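Local coordinates for protein N-acetylmuramoyl-L-alanine amidase (Mycolicibacterium smegmatis, PDB 7AGM) that is a zinc-binding amidase that probably cleaves the amide bond between N-acetylmuramic acid and L-alanine in peptidoglycan, at residues A[134-137]-A[138-142]. Sequence-based numbering, arbitrary orientation.
Sequences PSVQ and FAKVM
V136 and K140, one turn apart near the N-terminal end of helix 134-148, lie side by side and point the same way. V136 CG1 meets K140 CE at 3.9 Å in one of the two modelled conformers of K140, an aliphatic contact at the last carbon before the ammonium group. V136 CG1 stands opposite the backbone N (chi1 176°), while the K140 chain in this conformer runs fully extended past CG. Nearer its root, K140 CG packs 3.3 Å from V136 O, and V141 CG2 comes equally close to Q137 O.

Four consecutive i to i+4 backbone hydrogen bonds join the two turns. F138 N donates to P134 O at 2.8 Å and A139 N to S135 O at 2.9 Å; K140 N to V136 O is longer, 3.1 Å. V141 N reaches Q137 O at 3.0 Å with the straightest N-H, 167°. P134 fits the helix start, where its nitrogen has no hydrogen to give.

The inner face packs on the central sheet. A139 touches V120 and Y122 of strand 119-123 and V179 of strand 178-185; F138 lies against A102 and V104 and stacks on F215 of helix 198-219. S135 OG is hydrogen-bonded to S178 N, tying the first turn to the start of strand 178-185.

K140 and Q137 are exposed, whereas S135, F138 and A139 are buried, the pattern of an amphipathic helix packed on the mixed sheet of an alpha/beta fold. Backbone bonds join the two halves, the V136 and K140 side chains add apolar contact, and the buried residues dock the helix, away from the zinc site.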
# COMPACT_ATOMS: atom_id res chain seq x y z
N PRO A 134 13.28 1.15 10.74
CA PRO A 134 13.26 0.89 9.29
C PRO A 134 11.98 1.31 8.58
O PRO A 134 12.05 1.81 7.45
CB PRO A 134 13.52 -0.62 9.20
CG PRO A 134 14.28 -0.94 10.46
CD PRO A 134 13.73 -0.01 11.52
N SER A 135 10.81 1.12 9.19
CA SER A 135 9.57 1.51 8.50
C SER A 135 9.46 3.02 8.32
O SER A 135 8.90 3.48 7.32
CB SER A 135 8.34 0.97 9.22
OG SER A 135 8.26 -0.43 9.07
N VAL A 136 9.98 3.80 9.28
CA VAL A 136 10.01 5.25 9.12
C VAL A 136 10.94 5.63 7.98
O VAL A 136 10.60 6.48 7.14
CB VAL A 136 10.39 5.94 10.45
CG1 VAL A 136 10.54 7.45 10.27
CG2 VAL A 136 9.35 5.63 11.53
N GLN A 137 12.12 5.00 7.91
CA GLN A 137 13.02 5.25 6.79
C GLN A 137 12.37 4.85 5.47
O GLN A 137 12.49 5.56 4.46
CB GLN A 137 14.33 4.50 7.01
CG GLN A 137 15.10 4.99 8.24
CD GLN A 137 16.20 4.05 8.67
OE1 GLN A 137 16.44 3.02 8.03
NE2 GLN A 137 16.89 4.39 9.75
N PHE A 138 11.69 3.70 5.45
CA PHE A 138 11.00 3.25 4.24
C PHE A 138 9.95 4.27 3.81
O PHE A 138 9.87 4.63 2.63
CB PHE A 138 10.34 1.90 4.56
CG PHE A 138 9.84 1.13 3.35
CD1 PHE A 138 10.11 1.53 2.04
CD2 PHE A 138 9.09 -0.02 3.55
CE1 PHE A 138 9.63 0.78 0.94
CE2 PHE A 138 8.60 -0.76 2.47
CZ PHE A 138 8.88 -0.36 1.16
N ALA A 139 9.17 4.79 4.77
CA ALA A 139 8.15 5.78 4.43
C ALA A 139 8.79 6.99 3.75
O ALA A 139 8.26 7.49 2.75
CB ALA A 139 7.36 6.19 5.67
N LYS A 140 9.94 7.44 4.25
CA LYS A 140 10.59 8.60 3.67
C LYS A 140 11.12 8.31 2.27
O LYS A 140 10.96 9.13 1.36
CB LYS A 140 11.71 9.09 4.60
CG LYS A 140 11.22 9.53 5.97
CD LYS A 140 12.36 10.06 6.83
CE LYS A 140 11.85 10.53 8.18
NZ LYS A 140 12.93 11.10 9.03
N VAL A 141 11.76 7.15 2.08
CA VAL A 141 12.26 6.80 0.75
C VAL A 141 11.10 6.70 -0.24
O VAL A 141 11.18 7.18 -1.38
CB VAL A 141 13.06 5.48 0.81
CG1 VAL A 141 13.46 5.04 -0.59
CG2 VAL A 141 14.29 5.62 1.72
N MET A 142 10.01 6.06 0.19
CA MET A 142 8.85 5.91 -0.69
C MET A 142 8.24 7.27 -1.04
O MET A 142 7.96 7.56 -2.21
CB MET A 142 7.81 5.02 -0.01
CG MET A 142 6.55 4.79 -0.85
SD MET A 142 6.85 3.84 -2.36
CE MET A 142 7.02 2.19 -1.68